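Local structure of insecticidal crystal protein Cry7Cal (Bacillus thuringiensis, 5ZI1) at residues Leu343-Asp348 against Ser388-Ser393; Ile354-Ser359 against Arg377-Asn382; Lys498-Asn503 against Asn587-Ile592. The protein is an insecticidal crystal toxin active against the locust Locusta migratoria manilensis and, as in other delta endotoxins, probably acts after binding receptors of the insect. All blocks are in the same frame, centred on the assembly; numbering follows the deposited sequence.

In the fold
Contacts 1 and 2 share the middle domain, the all-beta prism, of this chain, the three-domain toxin part of a longer protein; their centres are 11 Å apart. Contact 2 is an antiparallel hairpin within one sheet, and its second strand, 369-382, pairs with strand 387-393, the edge strand that in contact 1 faces strand 343-348 of another sheet. The chain order is 343-348, 354-359, 377-382, 388-393, so in sequence the hairpin comes between the two strands of contact 1. Contact 3 follows, in the C-terminal beta sandwich, about 40 Å from contact 2 centre to centre. Contact 2 thus pairs strands within a prism sheet that contact 1 joins to a second; contact 3 pairs strands in a separate domain.

Contact 1 of 3, residues Leu343-Asp348 against Ser388-Ser393; sequences LSHTFD and SEDAFS
With CG of His345 trans to its own amide nitrogen (chi1 -167°), the imidazole stretches from strand 343-348 toward strand 388-393, where Phe392 tucks CG between its amide nitrogen and carbonyl carbon (chi1 61°), which brings the CD2 side of its ring to CB of His345 and CZ of Phe347. The course of the strand itself puts Phe392 CB 3.7 Å from His345 CD2, and the two rings meet obliquely, neither stacked nor edge-to-face. Phe347 joins them rim to rim: its CZ is 3.4 Å from Phe392 CD2, with the ring planes 57° apart. ND1 of His345 sits over the centre of the Phe347 ring, 3.7 Å above its plane, which completes an aromatic cluster of three residues. The cluster joins two sheets of the beta-prism domain through their outermost strands. These run antiparallel with segment axes 7.9 Å apart, and each spends its backbone bonds on its own sheet, 343-348 on Ile299 and Val301, 388-393 on Leu378 and Gly380. Beside the cluster the contact turns polar. OD2 of Asp390 meets the imidazole at its edge, 3.2 Å from CE1 of His345. A water bridges the strands here, accepting from Asp348 N at 3.3 Å and donating to the same Asp390 OD2 at 2.6 Å. The other carboxylate oxygen is held within its own strand, Ala391 N reaching Asp390 OD1 at 2.7 Å from above the carboxylate plane. NE2 of His345 comes close to Ala391 O as well, but at an angle too poor for a hydrogen bond. Beyond Phe392, the ring of Phe394 stacks on it.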
# COMPACT_ATOMS: atom_id res chain seq x y z
N LEU A 343 18.66 18.39 -25.63
CA LEU A 343 18.84 18.53 -24.19
C LEU A 343 18.65 17.17 -23.55
O LEU A 343 17.89 16.33 -24.05
CB LEU A 343 17.86 19.54 -23.57
CG LEU A 343 17.75 20.92 -24.23
CD1 LEU A 343 16.44 21.61 -23.84
CD2 LEU A 343 18.95 21.81 -23.89
N SER A 344 19.33 16.97 -22.42
CA SER A 344 19.40 15.67 -21.78
C SER A 344 19.78 15.87 -20.32
O SER A 344 20.64 16.68 -20.01
CB SER A 344 20.42 14.77 -22.47
OG SER A 344 20.60 13.56 -21.75
N HIS A 345 19.12 15.13 -19.43
CA HIS A 345 19.55 15.08 -18.05
C HIS A 345 19.36 13.66 -17.52
O HIS A 345 18.37 13.00 -17.82
CB HIS A 345 18.79 16.07 -17.16
CG HIS A 345 19.41 16.26 -15.81
ND1 HIS A 345 19.21 15.38 -14.76
CD2 HIS A 345 20.25 17.22 -15.35
CE1 HIS A 345 19.88 15.81 -13.71
NE2 HIS A 345 20.52 16.92 -14.04
N THR A 346 20.34 13.20 -16.75
CA THR A 346 20.27 11.88 -16.15
C THR A 346 20.33 12.06 -14.64
O THR A 346 21.29 12.64 -14.11
CB THR A 346 21.40 10.98 -16.65
OG1 THR A 346 21.28 10.82 -18.07
CG2 THR A 346 21.31 9.61 -16.01
N PHE A 347 19.29 11.61 -13.95
CA PHE A 347 19.32 11.49 -12.50
C PHE A 347 19.86 10.11 -12.14
O PHE A 347 19.35 9.10 -12.64
CB PHE A 347 17.93 11.68 -11.90
CG PHE A 347 17.22 12.98 -12.26
CD1 PHE A 347 16.45 13.07 -13.41
CD2 PHE A 347 17.23 14.06 -11.39
CE1 PHE A 347 15.75 14.25 -13.72
CE2 PHE A 347 16.53 15.23 -11.68
CZ PHE A 347 15.77 15.32 -12.84
N ASP A 348 20.88 10.05 -11.28
CA ASP A 348 21.42 8.78 -10.80
C ASP A 348 20.86 8.55 -9.40
O ASP A 348 21.24 9.23 -8.45
CB ASP A 348 22.94 8.80 -10.79
CG ASP A 348 23.52 9.04 -12.19
OD1 ASP A 348 24.08 10.14 -12.42
OD2 ASP A 348 23.44 8.12 -13.04
N SER A 388 20.46 14.90 -0.53
CA SER A 388 20.93 15.26 -1.85
C SER A 388 19.79 15.90 -2.63
O SER A 388 18.61 15.77 -2.29
CB SER A 388 21.48 14.06 -2.60
OG SER A 388 20.44 13.15 -2.90
N GLU A 389 20.17 16.62 -3.67
CA GLU A 389 19.24 17.33 -4.53
C GLU A 389 19.77 17.22 -5.95
O GLU A 389 20.98 17.18 -6.18
CB GLU A 389 19.12 18.80 -4.12
CG GLU A 389 17.78 19.43 -4.42
CD GLU A 389 17.45 20.56 -3.45
OE1 GLU A 389 17.29 21.71 -3.91
OE2 GLU A 389 17.35 20.30 -2.23
N ASP A 390 18.86 17.12 -6.90
CA ASP A 390 19.28 17.19 -8.29
C ASP A 390 18.11 17.68 -9.15
O ASP A 390 16.94 17.46 -8.82
CB ASP A 390 19.81 15.84 -8.78
CG ASP A 390 20.57 15.98 -10.09
OD1 ASP A 390 20.86 17.13 -10.45
OD2 ASP A 390 20.88 14.97 -10.75
N ALA A 391 18.45 18.36 -10.24
CA ALA A 391 17.43 19.04 -11.02
C ALA A 391 17.94 19.29 -12.43
O ALA A 391 19.12 19.12 -12.73
CB ALA A 391 17.01 20.36 -10.36
N PHE A 392 17.00 19.63 -13.30
CA PHE A 392 17.29 20.24 -14.59
C PHE A 392 16.34 21.40 -14.77
O PHE A 392 15.18 21.34 -14.33
CB PHE A 392 17.18 19.25 -15.78
CG PHE A 392 15.80 18.66 -15.98
CD1 PHE A 392 14.80 19.37 -16.63
CD2 PHE A 392 15.54 17.36 -15.58
CE1 PHE A 392 13.54 18.82 -16.83
CE2 PHE A 392 14.28 16.79 -15.78
CZ PHE A 392 13.27 17.52 -16.40
N SER A 393 16.84 22.46 -15.39
CA SER A 393 16.06 23.66 -15.66
C SER A 393 16.31 24.04 -17.11
O SER A 393 17.42 24.48 -17.45
CB SER A 393 16.43 24.79 -14.72
OG SER A 393 15.36 25.72 -14.64
O HOH W 1 21.13 12.76 -9.46

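Contact 2 of 3, residues Ile354-Ser359 against Arg377-Asn382; sequences IYQTYS and RLYGIN
Leu378 lies at the apolar centre, between Thr357 and Ile354 on one face of the paired strands. CD2 of Leu378 rests 3.6 Å from CG2 of Thr357, the two side chains running side by side, while its CB meets CG2 of Ile354 at 3.9 Å. The CD1 methyl of Ile354 lies over the backbone of Gly380, 3.6 Å from its CA. The backbones pair antiparallel, with a classic beta bulge: Tyr355 and Gln356 together face Tyr379, whose O accepts from Tyr355 N at 3.0 Å and whose N gives a straighter bond to Gln356 O. Past the bulge the register is regular, and Tyr358 and Arg377 exchange two hydrogen bonds. On the face that carries Gln356 and Tyr379, CB of Tyr379 packs over the Tyr355 ring in a CH-pi contact, 4.0 Å from its centroid. Gln356, extended beyond CG, carries NE2 over the centre of the Tyr379 ring, 3.1 Å above the plane, with the amide turned 76° from the ring; its OE1 is held by Ser409. At the polar edge the bend at chi3 (-53°) lays the guanidinium of Arg377 beside the Tyr358 ring, planes 13° apart, with CD2 of Tyr358 over the guanidinium face near its rim. NH2 of Arg377 also reaches OH of Tyr379 at 3.2 Å, nearly in the guanidinium plane. The hairpin sits centrally in its sheet of the prism domain: strand 387-393 pairs along 377-382, strand 404-407 flanks 354-359, and strand 448-454 covers Thr357.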
# COMPACT_ATOMS: atom_id res chain seq x y z
N ILE A 354 14.25 9.03 -3.01
CA ILE A 354 13.69 10.31 -3.41
C ILE A 354 12.33 10.43 -2.73
O ILE A 354 11.38 9.75 -3.11
CB ILE A 354 13.55 10.41 -4.93
CG1 ILE A 354 14.89 10.11 -5.60
CG2 ILE A 354 12.95 11.81 -5.31
CD1 ILE A 354 16.03 11.05 -5.16
N TYR A 355 12.26 11.30 -1.72
CA TYR A 355 11.07 11.51 -0.92
C TYR A 355 10.23 12.71 -1.36
O TYR A 355 9.16 12.94 -0.79
CB TYR A 355 11.47 11.69 0.55
CG TYR A 355 12.40 12.88 0.78
CD1 TYR A 355 11.88 14.16 0.96
CD2 TYR A 355 13.78 12.73 0.83
CE1 TYR A 355 12.70 15.26 1.17
CE2 TYR A 355 14.62 13.82 1.04
CZ TYR A 355 14.06 15.09 1.21
OH TYR A 355 14.86 16.18 1.43
N GLN A 356 10.69 13.48 -2.35
CA GLN A 356 9.94 14.66 -2.77
C GLN A 356 10.39 15.08 -4.16
O GLN A 356 11.56 14.93 -4.51
CB GLN A 356 10.14 15.82 -1.80
CG GLN A 356 9.30 17.02 -2.11
CD GLN A 356 9.55 18.17 -1.16
OE1 GLN A 356 8.65 18.58 -0.43
NE2 GLN A 356 10.77 18.72 -1.19
N THR A 357 9.45 15.61 -4.94
CA THR A 357 9.77 16.22 -6.23
C THR A 357 9.10 17.58 -6.33
O THR A 357 8.11 17.87 -5.65
CB THR A 357 9.32 15.35 -7.42
OG1 THR A 357 7.90 15.19 -7.40
CG2 THR A 357 9.98 13.96 -7.36
N TYR A 358 9.69 18.43 -7.18
CA TYR A 358 9.16 19.75 -7.51
C TYR A 358 9.21 19.88 -9.02
O TYR A 358 10.21 19.50 -9.64
CB TYR A 358 9.98 20.87 -6.84
CG TYR A 358 9.68 22.29 -7.33
CD1 TYR A 358 8.55 22.98 -6.90
CD2 TYR A 358 10.53 22.93 -8.22
CE1 TYR A 358 8.26 24.24 -7.34
CE2 TYR A 358 10.27 24.22 -8.67
CZ TYR A 358 9.14 24.87 -8.22
OH TYR A 358 8.88 26.15 -8.66
N SER A 359 8.12 20.37 -9.62
CA SER A 359 8.07 20.46 -11.07
C SER A 359 7.42 21.77 -11.51
O SER A 359 6.62 22.36 -10.78
CB SER A 359 7.32 19.27 -11.68
OG SER A 359 5.95 19.29 -11.32
N ARG A 377 12.87 18.85 -10.13
CA ARG A 377 13.87 18.79 -9.06
C ARG A 377 13.52 17.64 -8.12
O ARG A 377 12.38 17.53 -7.65
CB ARG A 377 13.89 20.13 -8.31
CG ARG A 377 14.88 20.26 -7.18
CD ARG A 377 14.56 21.50 -6.36
NE ARG A 377 14.46 22.67 -7.21
CZ ARG A 377 13.57 23.65 -7.06
NH1 ARG A 377 13.58 24.67 -7.90
NH2 ARG A 377 12.66 23.60 -6.09
N LEU A 378 14.50 16.78 -7.85
CA LEU A 378 14.33 15.65 -6.95
C LEU A 378 15.05 15.89 -5.63
O LEU A 378 16.17 16.41 -5.61
CB LEU A 378 14.86 14.35 -7.56
CG LEU A 378 14.46 13.88 -8.96
CD1 LEU A 378 14.71 12.39 -9.09
CD2 LEU A 378 13.02 14.21 -9.26
N TYR A 379 14.40 15.51 -4.54
CA TYR A 379 14.96 15.56 -3.20
C TYR A 379 15.19 14.14 -2.70
O TYR A 379 14.24 13.34 -2.62
CB TYR A 379 14.04 16.30 -2.23
CG TYR A 379 13.72 17.73 -2.58
CD1 TYR A 379 12.83 18.04 -3.62
CD2 TYR A 379 14.24 18.78 -1.84
CE1 TYR A 379 12.51 19.35 -3.92
CE2 TYR A 379 13.92 20.11 -2.14
CZ TYR A 379 13.06 20.39 -3.18
OH TYR A 379 12.73 21.70 -3.49
N GLY A 380 16.43 13.83 -2.31
CA GLY A 380 16.80 12.48 -1.96
C GLY A 380 17.54 12.40 -0.64
O GLY A 380 18.03 13.39 -0.11
N ILE A 381 17.60 11.18 -0.10
CA ILE A 381 18.35 10.90 1.11
C ILE A 381 18.89 9.49 0.99
O ILE A 381 18.18 8.58 0.56
CB ILE A 381 17.49 11.07 2.39
CG1 ILE A 381 18.36 10.93 3.64
CG2 ILE A 381 16.28 10.08 2.40
CD1 ILE A 381 17.64 11.17 4.96
N ASN A 382 20.15 9.29 1.35
CA ASN A 382 20.73 7.97 1.16
C ASN A 382 20.92 7.27 2.50
O ASN A 382 20.65 7.83 3.56
CB ASN A 382 22.04 8.04 0.35
CG ASN A 382 23.24 8.59 1.15
OD1 ASN A 382 23.17 8.86 2.35
ND2 ASN A 382 24.37 8.73 0.46

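Contact 3 of 3, residues Lys498-Asn503 against Asn587-Ile592; sequences KIVNNN and NCTIYI
Two donors grip OD1 of Asn587: ND2 of Asn502 at 2.9 Å, and a water at 2.8 Å. The Asn502 bond is nearly straight at its hydrogen (168°) and lies in the plane of the Asn502 amide, while the Asn587 amide stands almost perpendicular to it, 89° away. The same water accepts from Asn502 N at 3.1 Å and donates to Cys588 O, so it ties the 3-10 turn of residues 501-503 to the loop of Asn587 and Cys588 that leads into strand 589-592. Cys588 O also takes a weak bond from Asn501 N, 3.3 Å long. The turn itself is closed by Asn503 N bonding to Val500 O. Further along, the strands pair antiparallel: Ile499 N reaches Ile590 O at 2.6 Å, and Ile590 N returns the bond to Ile499 O. One face carries Val500 beside Thr589 and Lys498 beside Tyr591; with CG opposite its amide nitrogen (chi1 -177°), the lysine runs alongside the tyrosine, its CG 3.4 Å from the ring's CE2. On the other face CD1 of Ile499 meets CG1 of Ile592 at 3.6 Å, crossing it at a slant, and these isoleucines are buried. Strand 484-487 flanks 498-500 and strand 521-530 flanks 589-592, so the pair lies inside a sheet of the C-terminal beta sandwich, the jelly-roll domain that closes the three-domain delta-endotoxin fold.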
# COMPACT_ATOMS: atom_id res chain seq x y z
N LYS A 498 0.78 -15.78 -9.37
CA LYS A 498 -0.20 -16.74 -9.86
C LYS A 498 0.52 -17.84 -10.63
O LYS A 498 1.05 -17.59 -11.72
CB LYS A 498 -1.23 -16.05 -10.75
CG LYS A 498 -2.33 -16.98 -11.22
CD LYS A 498 -3.32 -16.21 -12.07
CE LYS A 498 -3.09 -16.47 -13.55
NZ LYS A 498 -4.14 -17.40 -14.10
N ILE A 499 0.52 -19.05 -10.08
CA ILE A 499 1.18 -20.19 -10.69
C ILE A 499 0.12 -21.12 -11.28
O ILE A 499 -0.81 -21.52 -10.58
CB ILE A 499 2.06 -20.94 -9.67
CG1 ILE A 499 2.91 -19.95 -8.88
CG2 ILE A 499 2.96 -21.97 -10.36
CD1 ILE A 499 3.37 -20.51 -7.56
N VAL A 500 0.27 -21.46 -12.56
CA VAL A 500 -0.53 -22.48 -13.22
C VAL A 500 0.38 -23.66 -13.53
O VAL A 500 1.33 -23.53 -14.32
CB VAL A 500 -1.19 -21.93 -14.50
CG1 VAL A 500 -2.09 -22.98 -15.09
CG2 VAL A 500 -1.97 -20.64 -14.20
N ASN A 501 0.09 -24.82 -12.92
CA ASN A 501 1.08 -25.90 -12.83
C ASN A 501 1.37 -26.51 -14.19
O ASN A 501 2.54 -26.69 -14.56
CB ASN A 501 0.59 -26.97 -11.83
CG ASN A 501 1.44 -28.25 -11.85
OD1 ASN A 501 2.59 -28.26 -12.30
ND2 ASN A 501 0.87 -29.34 -11.31
N ASN A 502 0.33 -26.81 -14.98
CA ASN A 502 0.58 -27.39 -16.30
C ASN A 502 1.39 -26.47 -17.20
O ASN A 502 1.89 -26.93 -18.24
CB ASN A 502 -0.74 -27.78 -17.00
CG ASN A 502 -1.57 -26.58 -17.49
OD1 ASN A 502 -1.16 -25.83 -18.40
ND2 ASN A 502 -2.77 -26.42 -16.92
N ASN A 503 1.55 -25.19 -16.86
CA ASN A 503 2.36 -24.28 -17.65
C ASN A 503 3.74 -24.03 -17.06
O ASN A 503 4.55 -23.34 -17.69
CB ASN A 503 1.64 -22.94 -17.84
CG ASN A 503 0.49 -23.04 -18.81
OD1 ASN A 503 0.50 -23.86 -19.72
ND2 ASN A 503 -0.52 -22.20 -18.61
N ASN A 587 -3.76 -30.44 -11.49
CA ASN A 587 -3.83 -29.48 -12.58
C ASN A 587 -4.64 -28.28 -12.10
O ASN A 587 -5.83 -28.13 -12.37
CB ASN A 587 -4.45 -30.13 -13.81
CG ASN A 587 -4.46 -29.22 -15.01
OD1 ASN A 587 -3.99 -28.09 -14.95
ND2 ASN A 587 -5.00 -29.71 -16.12
N CYS A 588 -3.97 -27.42 -11.34
CA CYS A 588 -4.65 -26.37 -10.60
C CYS A 588 -3.90 -25.05 -10.76
O CYS A 588 -2.90 -24.95 -11.48
CB CYS A 588 -4.77 -26.74 -9.12
SG CYS A 588 -3.17 -26.86 -8.30
N THR A 589 -4.40 -24.03 -10.06
CA THR A 589 -3.79 -22.72 -9.96
C THR A 589 -3.43 -22.48 -8.50
O THR A 589 -4.21 -22.83 -7.60
CB THR A 589 -4.75 -21.62 -10.50
OG1 THR A 589 -4.85 -21.75 -11.92
CG2 THR A 589 -4.26 -20.21 -10.19
N ILE A 590 -2.24 -21.93 -8.27
CA ILE A 590 -1.72 -21.62 -6.95
C ILE A 590 -1.37 -20.14 -6.91
O ILE A 590 -0.77 -19.61 -7.85
CB ILE A 590 -0.47 -22.47 -6.60
CG1 ILE A 590 -0.79 -23.96 -6.61
CG2 ILE A 590 0.11 -22.07 -5.26
CD1 ILE A 590 -0.19 -24.66 -7.78
N TYR A 591 -1.76 -19.48 -5.82
CA TYR A 591 -1.42 -18.09 -5.60
C TYR A 591 -0.52 -18.00 -4.39
O TYR A 591 -0.81 -18.61 -3.35
CB TYR A 591 -2.67 -17.24 -5.39
CG TYR A 591 -3.67 -17.34 -6.52
CD1 TYR A 591 -4.67 -18.31 -6.49
CD2 TYR A 591 -3.60 -16.48 -7.61
CE1 TYR A 591 -5.58 -18.42 -7.52
CE2 TYR A 591 -4.52 -16.57 -8.64
CZ TYR A 591 -5.51 -17.53 -8.59
OH TYR A 591 -6.42 -17.63 -9.62
N ILE A 592 0.58 -17.27 -4.51
CA ILE A 592 1.53 -17.07 -3.43
C ILE A 592 1.46 -15.60 -3.05
O ILE A 592 1.72 -14.73 -3.88
CB ILE A 592 2.96 -17.47 -3.82
CG1 ILE A 592 3.01 -18.89 -4.40
CG2 ILE A 592 3.92 -17.28 -2.64
CD1 ILE A 592 2.73 -19.99 -3.40
O HOH W 2 -2.34 -26.26 -13.54